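Local coordinates for protein putative methyltransferase (Emericella variicolor, PDB 7DMB) that probably transfers a methyl group in trans during calbistrin biosynthesis, and is seen here with S-adenosyl-L-homocysteine in its cofactor pocket, at residues I237-F242 and Y257-I262; L203-G208 and V233-S238; T212-F217 and K246-A251. One frame throughout, in Å; residues are numbered along the deposited sequence.

Interaction 1: residues I237-F242 and Y257-I262. With SAH (S-adenosyl-L-homocysteine), chain C.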
loop_
_atom_site.group_PDB
_atom_site.type_symbol
_atom_site.label_atom_id
_atom_site.label_comp_id
_atom_site.label_asym_id
_atom_site.label_seq_id
_atom_site.Cartn_x
_atom_site.Cartn_y
_atom_site.Cartn_z
ATOM N N ILE A 237 6.410 12.694 2.704
ATOM C CA ILE A 237 7.792 13.147 2.717
ATOM C C ILE A 237 8.063 14.105 1.565
ATOM O O ILE A 237 9.002 14.911 1.632
ATOM C CB ILE A 237 8.755 11.951 2.658
ATOM C CG1 ILE A 237 10.158 12.375 3.113
ATOM C CG2 ILE A 237 8.760 11.345 1.255
ATOM C CD1 ILE A 237 11.167 11.225 3.214
ATOM N N SER A 238 7.260 14.031 0.505
ATOM C CA SER A 238 7.462 14.810 -0.707
ATOM C C SER A 238 6.363 15.852 -0.842
ATOM O O SER A 238 5.189 15.482 -0.976
ATOM C CB SER A 238 7.471 13.899 -1.929
ATOM O OG SER A 238 7.589 14.672 -3.103
ATOM N N PRO A 239 6.687 17.150 -0.815
ATOM C CA PRO A 239 5.655 18.175 -1.043
ATOM C C PRO A 239 5.148 18.226 -2.473
ATOM O O PRO A 239 4.200 18.969 -2.739
ATOM C CB PRO A 239 6.371 19.487 -0.664
ATOM C CG PRO A 239 7.620 19.057 0.098
ATOM C CD PRO A 239 8.001 17.746 -0.511
ATOM N N LEU A 240 5.742 17.470 -3.401
ATOM C CA LEU A 240 5.293 17.520 -4.787
ATOM C C LEU A 240 3.870 16.998 -4.951
ATOM O O LEU A 240 3.231 17.286 -5.964
ATOM C CB LEU A 240 6.260 16.736 -5.677
ATOM C CG LEU A 240 7.643 17.392 -5.769
ATOM C CD1 LEU A 240 8.623 16.516 -6.552
ATOM C CD2 LEU A 240 7.544 18.805 -6.366
ATOM N N PHE A 241 3.362 16.257 -3.965
ATOM C CA PHE A 241 2.011 15.717 -3.997
ATOM C C PHE A 241 0.941 16.754 -3.668
ATOM O O PHE A 241 -0.236 16.517 -3.956
ATOM C CB PHE A 241 1.901 14.554 -2.996
ATOM C CG PHE A 241 2.570 13.277 -3.458
ATOM C CD1 PHE A 241 2.089 12.587 -4.570
ATOM C CD2 PHE A 241 3.667 12.768 -2.785
ATOM C CE1 PHE A 241 2.693 11.411 -5.018
ATOM C CE2 PHE A 241 4.282 11.576 -3.213
ATOM C CZ PHE A 241 3.789 10.896 -4.336
ATOM N N PHE A 242 1.313 17.897 -3.086
ATOM C CA PHE A 242 0.331 18.694 -2.354
ATOM C C PHE A 242 -0.646 19.417 -3.287
ATOM O O PHE A 242 -1.831 19.551 -2.958
ATOM C CB PHE A 242 1.048 19.685 -1.436
ATOM C CG PHE A 242 1.773 19.037 -0.285
ATOM C CD1 PHE A 242 1.602 17.680 -0.004
ATOM C CD2 PHE A 242 2.622 19.782 0.521
ATOM C CE1 PHE A 242 2.278 17.074 1.052
ATOM C CE2 PHE A 242 3.291 19.182 1.586
ATOM C CZ PHE A 242 3.114 17.828 1.848
ATOM N N TYR A 257 -1.646 20.693 4.666
ATOM C CA TYR A 257 -0.769 19.962 3.750
ATOM C C TYR A 257 0.672 20.329 4.108
ATOM O O TYR A 257 1.140 21.425 3.788
ATOM C CB TYR A 257 -1.114 20.299 2.300
ATOM C CG TYR A 257 -2.557 19.976 1.919
ATOM C CD1 TYR A 257 -2.848 18.858 1.166
ATOM C CD2 TYR A 257 -3.623 20.791 2.319
ATOM C CE1 TYR A 257 -4.144 18.546 0.811
ATOM C CE2 TYR A 257 -4.930 20.484 1.976
ATOM C CZ TYR A 257 -5.182 19.357 1.212
ATOM O OH TYR A 257 -6.464 19.010 0.835
ATOM N N ARG A 258 1.371 19.419 4.784
ATOM C CA ARG A 258 2.654 19.713 5.403
ATOM C C ARG A 258 3.602 18.540 5.177
ATOM O O ARG A 258 3.189 17.380 5.266
ATOM C CB ARG A 258 2.485 19.980 6.911
ATOM C CG ARG A 258 1.470 21.101 7.290
ATOM C CD ARG A 258 1.332 21.272 8.836
ATOM N NE ARG A 258 2.626 21.492 9.475
ATOM C CZ ARG A 258 2.891 21.292 10.761
ATOM N NH1 ARG A 258 1.952 20.853 11.585
ATOM N NH2 ARG A 258 4.115 21.518 11.222
ATOM N N ALA A 259 4.869 18.833 4.887
ATOM C CA ALA A 259 5.827 17.753 4.657
ATOM C C ALA A 259 6.211 17.086 5.974
ATOM O O ALA A 259 6.219 17.718 7.035
ATOM C CB ALA A 259 7.082 18.274 3.955
ATOM N N LEU A 260 6.529 15.790 5.901
ATOM C CA LEU A 260 6.933 15.035 7.083
ATOM C C LEU A 260 7.644 13.757 6.668
ATOM O O LEU A 260 7.124 12.976 5.854
ATOM C CB LEU A 260 5.741 14.690 7.971
ATOM C CG LEU A 260 6.098 13.711 9.089
ATOM C CD1 LEU A 260 7.076 14.378 10.059
ATOM C CD2 LEU A 260 4.868 13.247 9.835
ATOM N N ASP A 261 8.832 13.560 7.237
ATOM C CA ASP A 261 9.628 12.347 7.099
ATOM C C ASP A 261 9.461 11.553 8.387
ATOM O O ASP A 261 10.048 11.911 9.416
ATOM C CB ASP A 261 11.093 12.706 6.858
ATOM C CG ASP A 261 11.995 11.484 6.685
ATOM O OD1 ASP A 261 13.161 11.700 6.297
ATOM O OD2 ASP A 261 11.566 10.329 6.959
ATOM N N ILE A 262 8.670 10.474 8.337
ATOM C CA ILE A 262 8.373 9.718 9.557
ATOM C C ILE A 262 9.547 8.869 10.027
ATOM O O ILE A 262 9.523 8.374 11.166
ATOM C CB ILE A 262 7.099 8.871 9.358
ATOM C CG1 ILE A 262 6.503 8.400 10.699
ATOM C CG2 ILE A 262 7.366 7.686 8.426
ATOM C CD1 ILE A 262 6.134 9.505 11.680
HETATM N N SAH C . -0.456 6.505 0.531
HETATM C CA SAH C . 0.005 6.364 -0.878
HETATM C CB SAH C . 0.297 4.904 -1.241
HETATM C CG SAH C . 1.662 4.441 -0.780
HETATM S SD SAH C . 3.050 5.187 -1.689
HETATM C C SAH C . -1.063 6.928 -1.818
HETATM O O SAH C . -0.652 7.611 -2.779
HETATM O OXT SAH C . -2.261 6.688 -1.536
HETATM C "C5'" SAH C . 4.150 5.645 -0.325
HETATM C "C4'" SAH C . 4.088 7.125 -0.016
HETATM O "O4'" SAH C . 4.841 7.382 1.195
HETATM C "C3'" SAH C . 4.697 8.012 -1.105
HETATM O "O3'" SAH C . 3.811 9.087 -1.386
HETATM C "C2'" SAH C . 6.026 8.462 -0.487
HETATM O "O2'" SAH C . 6.478 9.731 -0.911
HETATM C "C1'" SAH C . 5.694 8.483 0.998
HETATM N N9 SAH C . 6.868 8.298 1.845
HETATM C C8 SAH C . 7.961 7.527 1.540
HETATM N N7 SAH C . 8.876 7.522 2.475
HETATM C C5 SAH C . 8.363 8.353 3.459
HETATM C C6 SAH C . 8.869 8.758 4.710
HETATM N N6 SAH C . 10.047 8.369 5.187
HETATM N N1 SAH C . 8.103 9.595 5.452
HETATM C C2 SAH C . 6.919 9.984 4.960
HETATM N N3 SAH C . 6.343 9.665 3.804
HETATM C C4 SAH C . 7.123 8.838 3.084
#
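The phenyl ring of Phe242 lies between two residues: Pro239 CA sits over the centre of one face, and Tyr257 CB comes over the opposite face, nearer the rim, as a CH-pi contact 4.3 Å from the ring centroid. Ala259 CA lies at the edge of the ring, in its plane. The tip presses on the strand backbone, with Phe242 CZ 3.4 Å from Arg258 C. Beside this ring, Pro239 CG touches Ala259 CB.

The loop and strand 255-259 belong to the Rossmann-like fold of S-adenosylmethionine-dependent methyltransferases, in which the ends of neighbouring parallel strands frame the cofactor. Here the loops that follow the strands frame the adenine. Ile237 and Asp261 run side by side in the same direction; Ile237 CD1 reaches Asp261 CG at 3.6 Å, while CB and CG2 of the isoleucine lie over one face of the adenine, near C4. At its edge, Asp261 OD2 accepts from SAH N6 at 3.0 Å, its carboxylate swung away from the backbone nitrogen (chi1 -179°); Ser263 OG also bonds that oxygen. The next residue reads the base through its backbone: Ile262 N donates to SAH N1 at 3.1 Å, with 162° at the hydrogen.

Interaction 2: residues L203-G208 and V233-S238. With SAH (S-adenosyl-L-homocysteine), chain C.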
loop_
_atom_site.group_PDB
_atom_site.type_symbol
_atom_site.label_atom_id
_atom_site.label_comp_id
_atom_site.label_asym_id
_atom_site.label_seq_id
_atom_site.Cartn_x
_atom_site.Cartn_y
_atom_site.Cartn_z
ATOM N N LEU A 203 -3.737 12.795 11.504
ATOM C CA LEU A 203 -2.576 13.039 10.662
ATOM C C LEU A 203 -2.369 11.808 9.795
ATOM O O LEU A 203 -2.378 10.685 10.309
ATOM C CB LEU A 203 -1.325 13.324 11.496
ATOM C CG LEU A 203 -0.068 13.766 10.734
ATOM C CD1 LEU A 203 0.633 14.914 11.462
ATOM C CD2 LEU A 203 0.872 12.600 10.544
ATOM N N GLU A 204 -2.193 11.996 8.491
ATOM C CA GLU A 204 -1.857 10.866 7.618
ATOM C C GLU A 204 -0.404 10.972 7.150
ATOM O O GLU A 204 0.003 12.000 6.583
ATOM C CB GLU A 204 -2.806 10.771 6.423
ATOM C CG GLU A 204 -2.400 9.681 5.437
ATOM C CD GLU A 204 -3.419 9.506 4.355
ATOM O OE1 GLU A 204 -4.414 10.270 4.370
ATOM O OE2 GLU A 204 -3.233 8.616 3.493
ATOM N N ILE A 205 0.378 9.915 7.421
ATOM C CA ILE A 205 1.750 9.775 6.939
ATOM C C ILE A 205 1.720 9.366 5.471
ATOM O O ILE A 205 0.887 8.547 5.066
ATOM C CB ILE A 205 2.523 8.714 7.759
ATOM C CG1 ILE A 205 2.408 8.958 9.266
ATOM C CG2 ILE A 205 4.000 8.636 7.317
ATOM C CD1 ILE A 205 3.154 10.157 9.708
ATOM N N GLY A 206 2.652 9.904 4.684
ATOM C CA GLY A 206 2.860 9.507 3.297
ATOM C C GLY A 206 1.594 9.338 2.481
ATOM O O GLY A 206 1.422 8.334 1.793
ATOM N N ALA A 207 0.680 10.298 2.599
ATOM C CA ALA A 207 -0.629 10.192 1.971
ATOM C C ALA A 207 -0.538 10.152 0.447
ATOM O O ALA A 207 -1.449 9.627 -0.208
ATOM C CB ALA A 207 -1.488 11.365 2.415
ATOM N N GLY A 208 0.520 10.719 -0.111
ATOM C CA GLY A 208 0.839 10.566 -1.519
ATOM C C GLY A 208 -0.238 11.095 -2.433
ATOM O O GLY A 208 -0.606 12.270 -2.380
ATOM N N VAL A 233 -4.461 16.590 9.026
ATOM C CA VAL A 233 -3.119 16.938 8.566
ATOM C C VAL A 233 -2.699 15.895 7.528
ATOM O O VAL A 233 -2.406 14.745 7.856
ATOM C CB VAL A 233 -2.122 17.037 9.722
ATOM C CG1 VAL A 233 -0.784 17.497 9.200
ATOM C CG2 VAL A 233 -2.653 18.003 10.819
ATOM N N PHE A 234 -2.717 16.303 6.263
ATOM C CA PHE A 234 -2.248 15.508 5.130
ATOM C C PHE A 234 -0.741 15.694 5.006
ATOM O O PHE A 234 -0.275 16.815 4.773
ATOM C CB PHE A 234 -2.979 15.981 3.869
ATOM C CG PHE A 234 -2.664 15.206 2.594
ATOM C CD1 PHE A 234 -3.624 14.393 2.016
ATOM C CD2 PHE A 234 -1.448 15.357 1.936
ATOM C CE1 PHE A 234 -3.364 13.703 0.830
ATOM C CE2 PHE A 234 -1.181 14.679 0.754
ATOM C CZ PHE A 234 -2.136 13.845 0.202
ATOM N N THR A 235 0.032 14.625 5.200
ATOM C CA THR A 235 1.481 14.741 5.082
ATOM C C THR A 235 2.037 13.695 4.131
ATOM O O THR A 235 1.428 12.650 3.867
ATOM C CB THR A 235 2.226 14.640 6.441
ATOM O OG1 THR A 235 2.179 13.299 6.956
ATOM C CG2 THR A 235 1.627 15.612 7.453
ATOM N N ASP A 236 3.216 14.023 3.613
ATOM C CA ASP A 236 4.034 13.127 2.817
ATOM C C ASP A 236 5.468 13.565 3.051
ATOM O O ASP A 236 5.723 14.659 3.564
ATOM C CB ASP A 236 3.662 13.170 1.317
ATOM C CG ASP A 236 4.192 11.957 0.535
ATOM O OD1 ASP A 236 5.342 12.018 0.043
ATOM O OD2 ASP A 236 3.464 10.944 0.430
ATOM N N ILE A 237 6.410 12.694 2.704
ATOM C CA ILE A 237 7.792 13.147 2.717
ATOM C C ILE A 237 8.063 14.105 1.565
ATOM O O ILE A 237 9.002 14.911 1.632
ATOM C CB ILE A 237 8.755 11.951 2.658
ATOM C CG1 ILE A 237 10.158 12.375 3.113
ATOM C CG2 ILE A 237 8.760 11.345 1.255
ATOM C CD1 ILE A 237 11.167 11.225 3.214
ATOM N N SER A 238 7.260 14.031 0.505
ATOM C CA SER A 238 7.462 14.810 -0.707
ATOM C C SER A 238 6.363 15.852 -0.842
ATOM O O SER A 238 5.189 15.482 -0.976
ATOM C CB SER A 238 7.471 13.899 -1.929
ATOM O OG SER A 238 7.589 14.672 -3.103
HETATM N N SAH C . -0.456 6.505 0.531
HETATM C CA SAH C . 0.005 6.364 -0.878
HETATM C CB SAH C . 0.297 4.904 -1.241
HETATM C CG SAH C . 1.662 4.441 -0.780
HETATM S SD SAH C . 3.050 5.187 -1.689
HETATM C C SAH C . -1.063 6.928 -1.818
HETATM O O SAH C . -0.652 7.611 -2.779
HETATM O OXT SAH C . -2.261 6.688 -1.536
HETATM C "C5'" SAH C . 4.150 5.645 -0.325
HETATM C "C4'" SAH C . 4.088 7.125 -0.016
HETATM O "O4'" SAH C . 4.841 7.382 1.195
HETATM C "C3'" SAH C . 4.697 8.012 -1.105
HETATM O "O3'" SAH C . 3.811 9.087 -1.386
HETATM C "C2'" SAH C . 6.026 8.462 -0.487
HETATM O "O2'" SAH C . 6.478 9.731 -0.911
HETATM C "C1'" SAH C . 5.694 8.483 0.998
HETATM N N9 SAH C . 6.868 8.298 1.845
HETATM C C8 SAH C . 7.961 7.527 1.540
HETATM N N7 SAH C . 8.876 7.522 2.475
HETATM C C5 SAH C . 8.363 8.353 3.459
HETATM C C6 SAH C . 8.869 8.758 4.710
HETATM N N6 SAH C . 10.047 8.369 5.187
HETATM N N1 SAH C . 8.103 9.595 5.452
HETATM C C2 SAH C . 6.919 9.984 4.960
HETATM N N3 SAH C . 6.343 9.665 3.804
HETATM C C4 SAH C . 7.123 8.838 3.084
HETATM O O HOH W 1 4.535 11.846 5.827
#
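Thr235 meets the backbone of Glu204 almost from its root. Its CB is 3.5 Å from Glu204 O, CG2 brushes Leu203 CG, and OG1 donates to Glu204 O at 2.6 Å. Thr235 holds OG1 between its backbone nitrogen and carbonyl carbon (chi1 71°), which lets the hydroxyl reach Glu204 O, 33° out of the plane of that carbonyl group. Thr235 N donates to the same oxygen, and OG1 also takes a hydrogen from a water that accepts from Gly206 N.

The strands run parallel, Leu203 beside Val233 and Glu204 beside Phe234, with Glu204 N donating to Val233 O at 2.8 Å. Past them, Ala207 N donates to Thr235 O at 2.8 Å, a nearly straight bond to the neighbouring strand end. Gly206 and Gly208, both at positive phi, begin a glycine-rich turn whose sequence fits a GxGxxG pattern; Gly206 O accepts from the ligand amino group. Asp236 grips the ribose with both oxygens: OD1 takes SAH O2' at 2.7 Å and OD2 takes SAH O3' at 2.6 Å. OD1 also closes an Asx turn with Ser238 N through its anti lone pair.

Ala207 CB sits over one face of the Phe234 ring, 3.5 Å from the centroid. Helix 211-220, the connection of the beta-alpha-beta unit between strands 200-205 and 229-236, touches both residues through Thr213, while strand 276-282 pairs with the other edge of 200-205.

Interaction 3: residues T212-F217 and K246-A251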
loop_
_atom_site.group_PDB
_atom_site.type_symbol
_atom_site.label_atom_id
_atom_site.label_comp_id
_atom_site.label_asym_id
_atom_site.label_seq_id
_atom_site.Cartn_x
_atom_site.Cartn_y
_atom_site.Cartn_z
ATOM N N THR A 212 -5.878 6.486 0.136
ATOM C CA THR A 212 -6.493 6.203 1.425
ATOM C C THR A 212 -7.142 7.450 2.030
ATOM O O THR A 212 -8.196 7.350 2.669
ATOM C CB THR A 212 -5.449 5.600 2.364
ATOM O OG1 THR A 212 -4.964 4.380 1.793
ATOM C CG2 THR A 212 -6.063 5.311 3.725
ATOM N N THR A 213 -6.544 8.625 1.822
ATOM C CA THR A 213 -7.170 9.869 2.267
ATOM C C THR A 213 -8.621 9.964 1.810
ATOM O O THR A 213 -9.498 10.402 2.568
ATOM C CB THR A 213 -6.386 11.063 1.729
ATOM O OG1 THR A 213 -4.991 10.740 1.688
ATOM C CG2 THR A 213 -6.607 12.314 2.608
ATOM N N ALA A 214 -8.887 9.561 0.561
ATOM C CA ALA A 214 -10.224 9.669 -0.017
ATOM C C ALA A 214 -11.232 8.793 0.711
ATOM O O ALA A 214 -12.358 9.235 0.975
ATOM C CB ALA A 214 -10.188 9.296 -1.497
ATOM N N ARG A 215 -10.866 7.537 1.006
ATOM C CA ARG A 215 -11.771 6.687 1.773
ATOM C C ARG A 215 -12.007 7.248 3.178
ATOM O O ARG A 215 -13.133 7.206 3.687
ATOM C CB ARG A 215 -11.242 5.259 1.876
ATOM C CG ARG A 215 -10.466 4.638 0.702
ATOM C CD ARG A 215 -11.015 4.907 -0.678
ATOM N NE ARG A 215 -12.464 4.846 -0.737
ATOM C CZ ARG A 215 -13.183 5.463 -1.668
ATOM N NH1 ARG A 215 -12.552 6.175 -2.614
ATOM N NH2 ARG A 215 -14.515 5.373 -1.635
ATOM N N VAL A 216 -10.954 7.769 3.815
ATOM C CA VAL A 216 -11.036 8.197 5.210
ATOM C C VAL A 216 -11.968 9.398 5.340
ATOM O O VAL A 216 -12.759 9.479 6.285
ATOM C CB VAL A 216 -9.618 8.486 5.753
ATOM C CG1 VAL A 216 -9.655 9.311 7.063
ATOM C CG2 VAL A 216 -8.837 7.162 5.973
ATOM N N PHE A 217 -11.918 10.328 4.378
ATOM C CA PHE A 217 -12.788 11.499 4.433
ATOM C C PHE A 217 -14.259 11.101 4.353
ATOM O O PHE A 217 -15.111 11.707 5.015
ATOM C CB PHE A 217 -12.431 12.473 3.308
ATOM C CG PHE A 217 -11.370 13.473 3.685
ATOM C CD1 PHE A 217 -11.502 14.246 4.832
ATOM C CD2 PHE A 217 -10.242 13.644 2.891
ATOM C CE1 PHE A 217 -10.534 15.174 5.177
ATOM C CE2 PHE A 217 -9.259 14.559 3.235
ATOM C CZ PHE A 217 -9.405 15.331 4.376
ATOM N N LYS A 246 -4.636 18.953 -2.971
ATOM C CA LYS A 246 -5.502 20.086 -2.654
ATOM C C LYS A 246 -6.662 20.188 -3.641
ATOM O O LYS A 246 -7.757 20.616 -3.256
ATOM C CB LYS A 246 -4.694 21.384 -2.632
ATOM C CG LYS A 246 -3.888 21.621 -1.348
ATOM C CD LYS A 246 -2.871 22.738 -1.553
ATOM C CE LYS A 246 -2.332 23.242 -0.232
ATOM N NZ LYS A 246 -1.015 23.899 -0.386
ATOM N N ARG A 247 -6.441 19.802 -4.908
ATOM C CA ARG A 247 -7.540 19.680 -5.864
ATOM C C ARG A 247 -8.461 18.526 -5.486
ATOM O O ARG A 247 -9.682 18.702 -5.364
ATOM C CB ARG A 247 -7.006 19.461 -7.291
ATOM C CG ARG A 247 -6.383 20.658 -7.988
ATOM C CD ARG A 247 -5.591 20.190 -9.241
ATOM N NE ARG A 247 -4.135 20.437 -9.182
ATOM C CZ ARG A 247 -3.210 19.590 -9.641
ATOM N NH1 ARG A 247 -3.574 18.429 -10.185
ATOM N NH2 ARG A 247 -1.912 19.889 -9.562
ATOM N N ARG A 248 -7.887 17.322 -5.317
ATOM C CA ARG A 248 -8.687 16.133 -5.027
ATOM C C ARG A 248 -9.565 16.319 -3.791
ATOM O O ARG A 248 -10.706 15.841 -3.758
ATOM C CB ARG A 248 -7.778 14.917 -4.850
ATOM C CG ARG A 248 -8.511 13.669 -4.388
ATOM C CD ARG A 248 -7.632 12.451 -4.504
ATOM N NE ARG A 248 -8.399 11.213 -4.573
ATOM C CZ ARG A 248 -7.851 10.021 -4.770
ATOM N NH1 ARG A 248 -6.539 9.917 -4.896
ATOM N NH2 ARG A 248 -8.613 8.941 -4.837
ATOM N N PHE A 249 -9.065 17.025 -2.771
ATOM C CA PHE A 249 -9.792 17.202 -1.516
ATOM C C PHE A 249 -10.205 18.647 -1.289
ATOM O O PHE A 249 -10.313 19.102 -0.146
ATOM C CB PHE A 249 -8.965 16.673 -0.354
ATOM C CG PHE A 249 -8.502 15.263 -0.579
ATOM C CD1 PHE A 249 -9.431 14.248 -0.753
ATOM C CD2 PHE A 249 -7.149 14.965 -0.698
ATOM C CE1 PHE A 249 -9.032 12.950 -0.989
ATOM C CE2 PHE A 249 -6.735 13.664 -0.936
ATOM C CZ PHE A 249 -7.678 12.653 -1.078
ATOM N N GLU A 250 -10.480 19.362 -2.380
ATOM C CA GLU A 250 -10.978 20.726 -2.279
ATOM C C GLU A 250 -12.327 20.781 -1.559
ATOM O O GLU A 250 -12.623 21.764 -0.877
ATOM C CB GLU A 250 -11.071 21.317 -3.686
ATOM C CG GLU A 250 -11.546 22.739 -3.756
ATOM C CD GLU A 250 -13.047 22.814 -3.813
ATOM O OE1 GLU A 250 -13.653 21.865 -4.363
ATOM O OE2 GLU A 250 -13.609 23.798 -3.279
ATOM N N ALA A 251 -13.142 19.727 -1.668
ATOM C CA ALA A 251 -14.465 19.743 -1.050
ATOM C C ALA A 251 -14.431 19.717 0.477
ATOM O O ALA A 251 -15.436 20.075 1.095
ATOM C CB ALA A 251 -15.302 18.565 -1.549
#
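Helix 211-220 and the end of helix 242-248 meet where the aromatic side chain of Phe249 reaches Thr213, Ala214 and Phe217. Both helices are connections of a Rossmann-like alpha/beta fold, each leading from one parallel strand to the next, and they pack beside one another against the sheet. No hydrogen bond spans the two segments; the contact is mostly apolar.

Thr213 comes first. Its CB lies 3.5 Å from Phe249 CZ, and its CG2 stands over one face of the ring, a CH-pi contact 4.1 Å from the centroid and 25° off the normal. The methyl is anti to the backbone nitrogen, while OG1 lies beside that nitrogen (chi1 -35°) and bonds with Glu204 OE1 on the sheet. The threonine offers carbon to Phe249 and oxygen to the strand.

Ala214 follows, its small side chain letting the helix backbone come close: Ala214 CA is 3.6 Å from Phe249 CE1, and CB lies at the edge of the ring, in its plane.

One turn further along, Phe217 brings CD2 to 3.8 Å from Phe249 CD1. The two rings are oblique, their planes at 49°, and Phe217 also stacks with Tyr252 beyond.

Phe249 is the first residue to leave helical geometry after helix 242-248, and Arg248 just before it lays its CG over the ring face opposite Thr213. From there the arginine runs extended to a guanidinium gripped from outside the contact, by a salt bridge from NH2 to Asp178 and a bond from NH1 to Thr209 O in the cofactor loop. Arg248 NH2 itself lies 3.7 Å from Ala214 CB.

In the fold
Along the chain, strand 200-205 and its glycine-rich turn come first, then helix 211-220, strand 229-236, helix 242-248 and strand 255-259. Interaction 2 closes the first loop, bringing 233-238 back beside 203-208. Interaction 3 starts inside that loop and ends beyond it, so the two cross; it ties the two helices together. Interaction 1 starts on Ile237 and Ser238, where interaction 2 ends, and crosses interaction 3 in turn by closing on 257-262. Strands 229-236 and 255-259 are neighbours in the sheet, paired by bonds such as Leu260 N to Asp236 O that run between interactions 1 and 2, and both contacts touch the ligand. Phe234 packs on Phe249 between interactions 2 and 3.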